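Beta-mannosidase (Trichoderma harzianum, PDB 4CVU) probably hydrolyses terminal beta-linked mannose residues from the non-reducing ends of mannosides and oligosaccharides, as a fungal member of glycoside hydrolase family 2. Local coordinates at residues A[86-92]-A[150-156]; A[96-100]-A[143-147]; A[861-865]-A[878-884]; A[884-890]-A[930-936]. All blocks are in the same frame, centred on the assembly; numbering follows the deposited sequence.

Contact 1. Residues A[86-92]-A[150-156]; sequences NWTYTSK and PVLSINF. With NAG (2-acetamido-2-deoxy-beta-D-glucopyranose), chain C.
Tyr89 and Phe156 meet on the buried face of an antiparallel strand pair, 87-91 against 152-156, in the six-stranded sheet of the galactose-binding-like domain of this family 2 glycosidase. The two rings stand almost perpendicular, planes at 85°, with Tyr89 CD1 3.6 Å from Phe156 CE2. Phe156 also brings its ring edge to the carbonyl oxygen of Trp87, in the ring plane. This face is tightly filled: Trp87 turns its indole away from strand 152-156 toward helix 57-63, and Tyr89 OH is tied to Asp60.

The other face, carrying Thr88, Thr90, Ser153 and Asn155, is partly exposed and more polar. Thr90 CG2 touches Val151 CG1 at 3.7 Å there. At one end of the pair, Ser91 OG accepts from Leu152 N at 3.1 Å and donates to Lys92 O, using its hydroxyl as a stand-in for a backbone acceptor. At the other end stands the glycan. Asn86 ND2 is joined covalently to NAG C1, 1.4 Å away. The remaining N-H of Asn86 ND2 runs to Asn155 OD1 at 3.0 Å, arriving 37° out of the carbonyl plane. With CG anti to the backbone N (chi1 -178°), Asn155 projects from the partly exposed face toward the sugar, where its ND2 gives a nearly straight bond to NAG O7, 2.8 Å long. NAG O6 donates to Asn155 O at 2.9 Å. Linkage, acetamido group and hydroxymethyl arm are thus all fastened to the strand pair, which implies a core sugar held in a defined orientation against the sheet.

Contact 2. Residues A[96-100]-A[143-147]; sequences GLSKH and LASCK
The carbonyl oxygen of Leu143 is gripped by two donors: Lys99 NZ at 2.7 Å and Cys146 N at 3.1 Å. The second bond belongs to the turn that ends the helix; the first comes from a loop more than forty residues earlier. Lys99 NZ approaches at a C=O...N angle of 155°, tilted 21° from the carbonyl plane. Cys146 O also lies 2.8 Å from Lys99 NZ, although the angle there is too poor for a hydrogen bond. A lysine ammonium set against the carbonyl-rich C-terminal end of a helix probably gains from the helix dipole as well as from the bond itself.

To get there the lysine chain bends twice, at chi2 and chi3, and lays CE against the Leu143 side chain, 3.9 Å from CD1. The other methyl, Leu143 CD2, rests 3.7 Å from the carbonyl oxygen of Ser98, while Leu97 CD1 approaches Leu143 CD1 more loosely at 4.4 Å. On the loop side an ST turn, in which Ser98 OG accepts from His100 N, shapes the backbone about Lys99.

Within the galactose-binding-like domain, Cys146 is held by its disulfide to Cys121, so the end of helix 140-145 is bound covalently beside strand 116-120. Leu97 and Leu143 both touch Phe120 of that strand and Gln219 of strand 215-221, and Leu143 also touches Thr105 of strand 103-109.

Contact 3. Residues A[861-865]-A[878-884]; sequences DPKLH and EATAGVS
Two antiparallel strands, 864-869 and 874-879, are joined at the open end of their hairpin by a hydrogen-bonded pair, His865 and Glu878, exchanging N-H...O bonds of 2.8 Å (His865 N to Glu878 O) and 2.9 Å (Glu878 N to His865 O), with Leu864 and Ala879 as the non-hydrogen-bonded pair beside them. The hairpin belongs to the Ig-fold domain near the C terminus. Beyond the paired residues the regular pattern dissolves: Pro862 O takes Ala881 N at 3.0 Å, with a weaker bond from Thr880 N, which also donates to Lys863 O.

Side chains fill the bend that follows. Pro862 sets CB and CG against Ser884 CB, with Pro862 CB at 3.8 Å. Leu864 CD2 lies 4.1 Å from both Ala879 CA and Ser884 CB, and the Leu864 side chain also touches Leu906 of strand 904-906. On the outer side, Thr880 CB lies 3.1 Å from Lys863 O, and Lys863 CG reaches the methyl, CB, of Ala881 at 3.6 Å.

Asp861 precedes the first strand and closes an Asx turn, its OD1 accepting from Lys863 N, which accompanies the left-handed backbone of Lys863 (phi 50°). The lysine chain, bent at chi2 and chi4, then folds back over the same carboxylate: Lys863 NZ forms a salt bridge with Asp861 OD2 at 3.0 Å, meeting that oxygen from 70° above the carboxylate plane.

Contact 4. Residues A[884-890]-A[930-936]; sequences SLYTWLT and QVTVESL
The indole of Trp888 receives the carboxylate of Glu934 at its edge, Glu934 CD lying 4.0 Å from Trp888 CD1 near the ring plane. The two side chains run alongside each other in the same direction, with ring and carboxylate planes 81° apart. Rings from outside complete the setting: Tyr731 meets the indole at about 90° and His673 at about 40°. The second flat group, the Tyr886 ring, takes Leu936 CD1 obliquely at its CD2, 3.8 Å away, and its hydroxyl is hydrogen-bonded to Asp681.

Glu934 CG sits between the backbone N and the carbonyl carbon, and the chain is extended beyond it, carrying OE1 to a water that ties this face together. That water accepts from Thr890 OG1 (2.7 Å) and Thr932 OG1 (2.6 Å), and donates to Glu934 OE1 and Trp888 O. Four groups therefore hold one water beside the strand pair, which would fix both threonine hydroxyls and the carboxylate. The opposite face is mainly apolar: Leu889 CD2 lies 3.8 Å from Val933 CB, and Thr887 CG2 lies 3.7 Å from Val933 CG2.

Backbone bonds of the antiparallel pair join Trp888 to Glu934 and Thr890 to Thr932; past the corner at 885-886, Leu936 N donates to Leu885 O at 2.9 Å. In the Ig-fold domain, strand 884-890 is the middle of a three-stranded sheet between 904-906 and 932-934. Its mainly apolar face packs on strands 864-869 and 874-879 of the other sheet, while Tyr886, Glu934 and Leu936 rest on helix 664-692.

Followed from the N terminus, the chain first builds the galactose-binding-like domain. There contact 1 closes a loop of 57 residues between segments 86-92 and 150-156, and contact 2 is nested within it, joining the loop after the first strand to the end of helix 140-145. Pro150 connects the two, packing on both Leu97 and Leu143. Contacts 3 and 4 follow in series in the C-terminal Ig-fold domain: contact 3 closes a short hairpin, and Ser884 hands the chain on to contact 4, whose wider loop returns at 930-936. Leu864 packs between them, joining the two sheets. Contacts 1 and 4 have centres about 53 Å apart.

Contact 1. Residues A[86-92]-A[150-156]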
# COMPACT_ATOMS: atom_id res chain seq x y z
N ASN A 86 10.12 -9.51 25.59
CA ASN A 86 8.95 -9.78 26.43
C ASN A 86 7.81 -8.78 26.30
O ASN A 86 8.03 -7.62 26.11
CB ASN A 86 9.30 -9.83 27.92
CG ASN A 86 10.08 -11.08 28.33
OD1 ASN A 86 10.91 -11.54 27.61
ND2 ASN A 86 9.79 -11.59 29.50
N TRP A 87 6.59 -9.25 26.42
CA TRP A 87 5.41 -8.40 26.48
C TRP A 87 4.58 -8.77 27.68
O TRP A 87 4.30 -9.92 27.90
CB TRP A 87 4.56 -8.54 25.18
CG TRP A 87 5.34 -8.03 24.04
CD1 TRP A 87 6.23 -8.74 23.28
CD2 TRP A 87 5.41 -6.67 23.60
NE1 TRP A 87 6.82 -7.92 22.37
CE2 TRP A 87 6.35 -6.64 22.54
CE3 TRP A 87 4.77 -5.49 23.98
CZ2 TRP A 87 6.66 -5.46 21.84
CZ3 TRP A 87 5.05 -4.32 23.29
CH2 TRP A 87 5.99 -4.31 22.22
N THR A 88 4.16 -7.78 28.45
CA THR A 88 3.41 -8.06 29.65
C THR A 88 2.02 -7.48 29.54
O THR A 88 1.85 -6.27 29.23
CB THR A 88 4.16 -7.52 30.90
OG1 THR A 88 5.39 -8.24 31.06
CG2 THR A 88 3.32 -7.65 32.15
N TYR A 89 1.04 -8.35 29.78
CA TYR A 89 -0.39 -7.98 29.87
C TYR A 89 -0.75 -7.72 31.34
O TYR A 89 -0.65 -8.62 32.17
CB TYR A 89 -1.26 -9.10 29.29
CG TYR A 89 -1.35 -9.07 27.77
CD1 TYR A 89 -0.26 -9.41 26.97
CD2 TYR A 89 -2.53 -8.71 27.13
CE1 TYR A 89 -0.34 -9.35 25.59
CE2 TYR A 89 -2.64 -8.67 25.77
CZ TYR A 89 -1.54 -8.99 24.98
OH TYR A 89 -1.66 -8.91 23.59
N THR A 90 -1.16 -6.49 31.66
CA THR A 90 -1.44 -6.12 33.05
C THR A 90 -2.85 -5.57 33.17
O THR A 90 -3.21 -4.67 32.42
CB THR A 90 -0.47 -5.02 33.52
OG1 THR A 90 0.86 -5.52 33.38
CG2 THR A 90 -0.74 -4.61 34.98
N SER A 91 -3.62 -6.09 34.13
CA SER A 91 -4.96 -5.56 34.42
C SER A 91 -4.93 -4.35 35.32
O SER A 91 -3.95 -4.10 36.02
CB SER A 91 -5.86 -6.61 35.09
OG SER A 91 -5.62 -6.71 36.49
N LYS A 92 -6.03 -3.61 35.32
CA LYS A 92 -6.31 -2.66 36.36
C LYS A 92 -6.71 -3.49 37.59
O LYS A 92 -7.09 -4.67 37.45
CB LYS A 92 -7.46 -1.74 35.98
CG LYS A 92 -7.20 -0.89 34.76
CD LYS A 92 -6.03 0.06 34.97
CE LYS A 92 -6.16 1.28 34.09
NZ LYS A 92 -4.99 2.17 34.26
N PRO A 150 -6.75 -6.73 43.60
CA PRO A 150 -5.58 -7.39 43.03
C PRO A 150 -5.37 -7.08 41.54
O PRO A 150 -6.33 -6.97 40.78
CB PRO A 150 -5.85 -8.87 43.28
CG PRO A 150 -7.33 -8.99 43.31
CD PRO A 150 -7.88 -7.67 43.77
N VAL A 151 -4.11 -6.92 41.16
CA VAL A 151 -3.71 -6.75 39.78
C VAL A 151 -3.20 -8.10 39.31
O VAL A 151 -2.39 -8.76 39.99
CB VAL A 151 -2.61 -5.67 39.66
CG1 VAL A 151 -1.89 -5.75 38.33
CG2 VAL A 151 -3.22 -4.29 39.85
N LEU A 152 -3.73 -8.54 38.17
CA LEU A 152 -3.26 -9.72 37.47
C LEU A 152 -2.35 -9.28 36.34
O LEU A 152 -2.74 -8.44 35.52
CB LEU A 152 -4.44 -10.49 36.89
CG LEU A 152 -4.13 -11.69 35.99
CD1 LEU A 152 -3.26 -12.72 36.69
CD2 LEU A 152 -5.46 -12.30 35.56
N SER A 153 -1.13 -9.82 36.30
CA SER A 153 -0.22 -9.54 35.23
C SER A 153 0.34 -10.84 34.69
O SER A 153 0.55 -11.79 35.45
CB SER A 153 0.91 -8.61 35.66
OG SER A 153 1.90 -9.30 36.37
N ILE A 154 0.57 -10.85 33.37
CA ILE A 154 1.09 -12.01 32.67
C ILE A 154 2.26 -11.59 31.78
O ILE A 154 2.08 -10.97 30.71
CB ILE A 154 -0.01 -12.70 31.82
CG1 ILE A 154 -1.32 -12.78 32.60
CG2 ILE A 154 0.44 -14.09 31.40
CD1 ILE A 154 -2.48 -13.28 31.78
N ASN A 155 3.46 -11.91 32.21
CA ASN A 155 4.66 -11.50 31.50
C ASN A 155 5.06 -12.59 30.52
O ASN A 155 5.51 -13.64 30.95
CB ASN A 155 5.77 -11.19 32.52
CG ASN A 155 7.05 -10.71 31.87
OD1 ASN A 155 7.17 -10.65 30.67
ND2 ASN A 155 8.03 -10.37 32.71
N PHE A 156 4.87 -12.34 29.22
CA PHE A 156 5.14 -13.31 28.15
C PHE A 156 6.56 -13.19 27.62
O PHE A 156 7.01 -12.11 27.27
CB PHE A 156 4.15 -13.14 26.99
CG PHE A 156 2.73 -13.47 27.32
CD1 PHE A 156 2.24 -14.77 27.20
CD2 PHE A 156 1.85 -12.48 27.75
CE1 PHE A 156 0.92 -15.07 27.51
CE2 PHE A 156 0.53 -12.77 28.06
CZ PHE A 156 0.06 -14.06 27.94
C1 NAG C . 10.41 -12.73 30.05
C2 NAG C . 10.92 -12.33 31.46
C3 NAG C . 11.47 -13.55 32.19
C4 NAG C . 10.50 -14.73 32.15
C5 NAG C . 9.95 -14.96 30.72
C6 NAG C . 8.83 -16.03 30.69
C7 NAG C . 11.70 -10.04 31.65
C8 NAG C . 12.81 -9.04 31.54
N2 NAG C . 11.97 -11.31 31.38
O3 NAG C . 11.74 -13.17 33.54
O4 NAG C . 11.20 -15.88 32.58
O5 NAG C . 9.45 -13.76 30.16
O6 NAG C . 7.63 -15.55 31.28
O7 NAG C . 10.59 -9.67 31.98

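Contact 2. Residues A[96-100]-A[143-147]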
# COMPACT_ATOMS: atom_id res chain seq x y z
N GLY A 96 -14.73 -6.45 42.98
CA GLY A 96 -15.84 -7.38 43.16
C GLY A 96 -15.52 -8.82 43.57
O GLY A 96 -16.39 -9.67 43.51
N LEU A 97 -14.29 -9.11 43.98
CA LEU A 97 -13.98 -10.46 44.48
C LEU A 97 -14.29 -10.49 45.99
O LEU A 97 -14.03 -9.52 46.70
CB LEU A 97 -12.51 -10.84 44.23
CG LEU A 97 -12.00 -10.81 42.77
CD1 LEU A 97 -10.48 -10.88 42.72
CD2 LEU A 97 -12.59 -11.95 41.96
N SER A 98 -14.89 -11.58 46.47
CA SER A 98 -15.10 -11.76 47.91
C SER A 98 -13.78 -12.09 48.60
O SER A 98 -12.99 -12.89 48.09
CB SER A 98 -16.09 -12.89 48.19
OG SER A 98 -16.19 -13.11 49.59
N LYS A 99 -13.56 -11.49 49.76
CA LYS A 99 -12.37 -11.75 50.57
C LYS A 99 -12.62 -12.70 51.75
O LYS A 99 -11.76 -12.84 52.62
CB LYS A 99 -11.77 -10.42 51.07
CG LYS A 99 -11.29 -9.50 49.93
CD LYS A 99 -10.01 -8.75 50.28
CE LYS A 99 -8.78 -9.66 50.24
NZ LYS A 99 -7.49 -8.91 50.37
N HIS A 100 -13.78 -13.36 51.76
CA HIS A 100 -14.07 -14.36 52.79
C HIS A 100 -13.20 -15.60 52.57
O HIS A 100 -13.08 -16.07 51.45
CB HIS A 100 -15.56 -14.76 52.77
CG HIS A 100 -16.51 -13.61 53.01
ND1 HIS A 100 -17.77 -13.56 52.45
CD2 HIS A 100 -16.37 -12.47 53.73
CE1 HIS A 100 -18.37 -12.44 52.83
NE2 HIS A 100 -17.54 -11.77 53.61
N LEU A 143 -4.69 -13.36 47.21
CA LEU A 143 -5.82 -12.47 47.44
C LEU A 143 -5.91 -12.05 48.91
O LEU A 143 -6.14 -10.88 49.21
CB LEU A 143 -7.12 -13.13 46.99
CG LEU A 143 -8.45 -12.42 47.24
CD1 LEU A 143 -8.46 -11.03 46.62
CD2 LEU A 143 -9.62 -13.23 46.69
N ALA A 144 -5.73 -13.00 49.82
CA ALA A 144 -5.84 -12.72 51.26
C ALA A 144 -4.77 -11.74 51.74
O ALA A 144 -5.07 -10.86 52.51
CB ALA A 144 -5.75 -14.01 52.06
N SER A 145 -3.54 -11.90 51.28
CA SER A 145 -2.45 -10.97 51.60
C SER A 145 -2.60 -9.59 50.93
O SER A 145 -1.91 -8.64 51.31
CB SER A 145 -1.09 -11.56 51.19
OG SER A 145 -0.91 -11.51 49.77
N CYS A 146 -3.48 -9.48 49.94
CA CYS A 146 -3.54 -8.27 49.13
C CYS A 146 -4.16 -7.12 49.88
O CYS A 146 -5.30 -7.19 50.32
CB CYS A 146 -4.31 -8.49 47.82
SG CYS A 146 -3.70 -7.41 46.49
N LYS A 147 -3.39 -6.04 50.00
CA LYS A 147 -3.77 -4.86 50.77
C LYS A 147 -4.79 -3.96 50.03
O LYS A 147 -5.42 -3.10 50.63
CB LYS A 147 -2.51 -4.09 51.15
CG LYS A 147 -1.54 -4.91 52.00
CD LYS A 147 -0.34 -4.12 52.52

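Contact 3. Residues A[861-865]-A[878-884]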
# COMPACT_ATOMS: atom_id res chain seq x y z
N ASP A 861 -10.25 -14.46 -31.05
CA ASP A 861 -11.12 -13.68 -30.17
C ASP A 861 -12.55 -14.26 -30.21
O ASP A 861 -13.25 -14.14 -31.22
CB ASP A 861 -11.10 -12.22 -30.61
CG ASP A 861 -11.82 -11.32 -29.65
OD1 ASP A 861 -12.53 -11.82 -28.75
OD2 ASP A 861 -11.67 -10.10 -29.82
N PRO A 862 -13.00 -14.88 -29.11
CA PRO A 862 -14.37 -15.38 -29.01
C PRO A 862 -15.42 -14.29 -28.86
O PRO A 862 -16.60 -14.60 -28.87
CB PRO A 862 -14.33 -16.22 -27.72
CG PRO A 862 -13.34 -15.49 -26.87
CD PRO A 862 -12.28 -15.00 -27.82
N LYS A 863 -15.01 -13.05 -28.69
CA LYS A 863 -15.94 -11.93 -28.55
C LYS A 863 -17.00 -12.23 -27.50
O LYS A 863 -18.16 -12.43 -27.82
CB LYS A 863 -16.59 -11.60 -29.90
CG LYS A 863 -15.56 -11.21 -30.95
CD LYS A 863 -15.94 -9.92 -31.65
CE LYS A 863 -14.86 -9.45 -32.61
NZ LYS A 863 -13.59 -9.15 -31.89
N LEU A 864 -16.57 -12.28 -26.24
CA LEU A 864 -17.43 -12.66 -25.14
C LEU A 864 -18.36 -11.51 -24.80
O LEU A 864 -17.94 -10.36 -24.85
CB LEU A 864 -16.61 -13.00 -23.90
CG LEU A 864 -15.81 -14.30 -23.88
CD1 LEU A 864 -14.79 -14.26 -22.77
CD2 LEU A 864 -16.75 -15.48 -23.66
N HIS A 865 -19.60 -11.82 -24.56
CA HIS A 865 -20.55 -10.85 -23.95
C HIS A 865 -21.02 -11.27 -22.49
O HIS A 865 -21.24 -12.44 -22.09
CB HIS A 865 -21.84 -10.74 -24.80
CG HIS A 865 -21.70 -9.98 -26.09
ND1 HIS A 865 -20.86 -10.38 -27.11
CD2 HIS A 865 -22.32 -8.87 -26.54
CE1 HIS A 865 -20.98 -9.55 -28.13
NE2 HIS A 865 -21.86 -8.62 -27.81
N GLU A 878 -21.70 -15.20 -23.00
CA GLU A 878 -21.89 -15.72 -24.35
C GLU A 878 -20.65 -15.55 -25.22
O GLU A 878 -20.14 -14.47 -25.33
CB GLU A 878 -23.10 -15.04 -25.01
CG GLU A 878 -23.63 -15.79 -26.23
CD GLU A 878 -24.71 -15.00 -26.98
OE1 GLU A 878 -25.13 -13.90 -26.51
OE2 GLU A 878 -25.13 -15.48 -28.06
N ALA A 879 -20.17 -16.64 -25.82
CA ALA A 879 -19.14 -16.55 -26.83
C ALA A 879 -19.83 -16.29 -28.19
O ALA A 879 -20.62 -17.12 -28.65
CB ALA A 879 -18.32 -17.82 -26.87
N THR A 880 -19.54 -15.15 -28.80
CA THR A 880 -20.24 -14.66 -30.00
C THR A 880 -19.56 -15.08 -31.33
O THR A 880 -20.23 -15.31 -32.34
CB THR A 880 -20.42 -13.12 -29.87
OG1 THR A 880 -21.42 -12.88 -28.86
CG2 THR A 880 -20.86 -12.48 -31.11
N ALA A 881 -18.23 -15.20 -31.33
CA ALA A 881 -17.46 -15.37 -32.56
C ALA A 881 -16.75 -16.71 -32.69
O ALA A 881 -16.30 -17.08 -33.77
CB ALA A 881 -16.44 -14.25 -32.67
N GLY A 882 -16.58 -17.41 -31.57
CA GLY A 882 -15.90 -18.69 -31.60
C GLY A 882 -15.82 -19.32 -30.23
O GLY A 882 -16.44 -18.84 -29.27
N VAL A 883 -15.07 -20.41 -30.13
CA VAL A 883 -14.92 -21.13 -28.87
C VAL A 883 -14.03 -20.35 -27.92
O VAL A 883 -12.96 -19.87 -28.31
CB VAL A 883 -14.28 -22.51 -29.07
CG1 VAL A 883 -13.91 -23.15 -27.73
CG2 VAL A 883 -15.23 -23.40 -29.83
N SER A 884 -14.47 -20.24 -26.67
CA SER A 884 -13.65 -19.65 -25.63
C SER A 884 -13.15 -20.71 -24.69
O SER A 884 -13.95 -21.47 -24.16
CB SER A 884 -14.49 -18.63 -24.85
OG SER A 884 -13.90 -18.44 -23.60

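Contact 4. Residues A[884-890]-A[930-936]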
# COMPACT_ATOMS: atom_id res chain seq x y z
N SER A 884 -14.47 -20.24 -26.67
CA SER A 884 -13.65 -19.65 -25.63
C SER A 884 -13.15 -20.71 -24.69
O SER A 884 -13.95 -21.47 -24.16
CB SER A 884 -14.49 -18.63 -24.85
OG SER A 884 -13.90 -18.44 -23.60
N LEU A 885 -11.84 -20.77 -24.46
CA LEU A 885 -11.25 -21.71 -23.51
C LEU A 885 -10.91 -21.02 -22.20
O LEU A 885 -10.44 -19.89 -22.21
CB LEU A 885 -9.97 -22.34 -24.09
CG LEU A 885 -10.13 -23.09 -25.39
CD1 LEU A 885 -8.80 -23.70 -25.85
CD2 LEU A 885 -11.18 -24.16 -25.19
N TYR A 886 -11.14 -21.70 -21.07
CA TYR A 886 -10.77 -21.24 -19.75
C TYR A 886 -11.45 -19.89 -19.54
O TYR A 886 -10.76 -18.96 -19.18
CB TYR A 886 -9.25 -21.04 -19.57
CG TYR A 886 -8.46 -22.33 -19.69
CD1 TYR A 886 -8.30 -23.17 -18.63
CD2 TYR A 886 -7.91 -22.69 -20.89
CE1 TYR A 886 -7.59 -24.39 -18.74
CE2 TYR A 886 -7.19 -23.90 -21.02
CZ TYR A 886 -7.03 -24.72 -19.93
OH TYR A 886 -6.31 -25.96 -20.01
N THR A 887 -12.74 -19.82 -19.84
CA THR A 887 -13.54 -18.58 -19.61
C THR A 887 -13.54 -18.28 -18.15
O THR A 887 -13.77 -19.19 -17.35
CB THR A 887 -14.98 -18.83 -20.10
OG1 THR A 887 -14.93 -19.37 -21.43
CG2 THR A 887 -15.83 -17.56 -20.10
N TRP A 888 -13.37 -16.99 -17.75
CA TRP A 888 -13.01 -16.70 -16.39
C TRP A 888 -13.65 -15.40 -16.00
O TRP A 888 -13.32 -14.40 -16.61
CB TRP A 888 -11.47 -16.57 -16.26
CG TRP A 888 -11.02 -16.25 -14.86
CD1 TRP A 888 -10.52 -15.05 -14.41
CD2 TRP A 888 -11.08 -17.12 -13.73
NE1 TRP A 888 -10.23 -15.15 -13.05
CE2 TRP A 888 -10.58 -16.40 -12.61
CE3 TRP A 888 -11.47 -18.45 -13.55
CZ2 TRP A 888 -10.49 -16.95 -11.36
CZ3 TRP A 888 -11.38 -19.00 -12.28
CH2 TRP A 888 -10.91 -18.26 -11.20
N LEU A 889 -14.49 -15.46 -14.98
CA LEU A 889 -15.12 -14.29 -14.37
C LEU A 889 -14.32 -13.89 -13.19
O LEU A 889 -13.88 -14.75 -12.43
CB LEU A 889 -16.52 -14.67 -13.94
CG LEU A 889 -17.46 -15.09 -15.09
CD1 LEU A 889 -18.52 -16.02 -14.57
CD2 LEU A 889 -18.09 -13.89 -15.71
N THR A 890 -14.14 -12.58 -12.99
CA THR A 890 -13.37 -12.07 -11.93
C THR A 890 -14.29 -11.11 -11.22
O THR A 890 -14.71 -10.18 -11.86
CB THR A 890 -12.13 -11.26 -12.44
OG1 THR A 890 -11.30 -12.08 -13.25
CG2 THR A 890 -11.34 -10.75 -11.23
N GLN A 930 -18.96 -4.28 -12.02
CA GLN A 930 -17.49 -4.28 -12.06
C GLN A 930 -16.98 -5.67 -12.35
O GLN A 930 -15.79 -5.87 -12.48
CB GLN A 930 -16.91 -3.77 -10.75
CG GLN A 930 -17.48 -2.41 -10.30
CD GLN A 930 -17.52 -2.27 -8.77
OE1 GLN A 930 -16.87 -3.05 -8.04
NE2 GLN A 930 -18.29 -1.27 -8.27
N VAL A 931 -17.86 -6.65 -12.46
CA VAL A 931 -17.39 -8.01 -12.78
C VAL A 931 -16.90 -8.00 -14.21
O VAL A 931 -17.52 -7.35 -15.05
CB VAL A 931 -18.51 -9.04 -12.62
CG1 VAL A 931 -18.07 -10.42 -13.12
CG2 VAL A 931 -18.97 -9.12 -11.18
N THR A 932 -15.86 -8.81 -14.53
CA THR A 932 -15.33 -8.85 -15.88
C THR A 932 -15.24 -10.32 -16.28
O THR A 932 -15.33 -11.18 -15.41
CB THR A 932 -13.89 -8.26 -15.99
OG1 THR A 932 -12.97 -9.11 -15.25
CG2 THR A 932 -13.81 -6.83 -15.44
N VAL A 933 -15.16 -10.57 -17.58
CA VAL A 933 -14.96 -11.94 -18.12
C VAL A 933 -13.79 -11.97 -19.09
O VAL A 933 -13.50 -10.99 -19.76
CB VAL A 933 -16.27 -12.50 -18.75
CG1 VAL A 933 -16.71 -11.72 -19.98
CG2 VAL A 933 -16.13 -14.00 -19.13
N GLU A 934 -13.11 -13.12 -19.22
CA GLU A 934 -11.98 -13.17 -20.11
C GLU A 934 -11.82 -14.62 -20.42
O GLU A 934 -12.56 -15.43 -19.89
CB GLU A 934 -10.70 -12.68 -19.41
CG GLU A 934 -10.13 -13.68 -18.39
CD GLU A 934 -9.04 -13.06 -17.55
OE1 GLU A 934 -9.32 -12.05 -16.80
OE2 GLU A 934 -7.88 -13.55 -17.65
N SER A 935 -10.86 -14.90 -21.31
CA SER A 935 -10.51 -16.30 -21.68
C SER A 935 -9.03 -16.46 -21.97
O SER A 935 -8.23 -15.54 -21.95
CB SER A 935 -11.36 -16.73 -22.89
OG SER A 935 -10.93 -16.14 -24.14
N LEU A 936 -8.64 -17.66 -22.34
CA LEU A 936 -7.27 -17.89 -22.69
C LEU A 936 -6.76 -16.90 -23.71
O LEU A 936 -5.58 -16.47 -23.65
CB LEU A 936 -7.18 -19.31 -23.28
CG LEU A 936 -5.80 -19.91 -23.40
CD1 LEU A 936 -5.19 -20.28 -22.06
CD2 LEU A 936 -5.92 -21.15 -24.29
O HOH W 1 -12.13 -11.55 -15.73
O HOH W 2 -13.51 -7.21 -11.29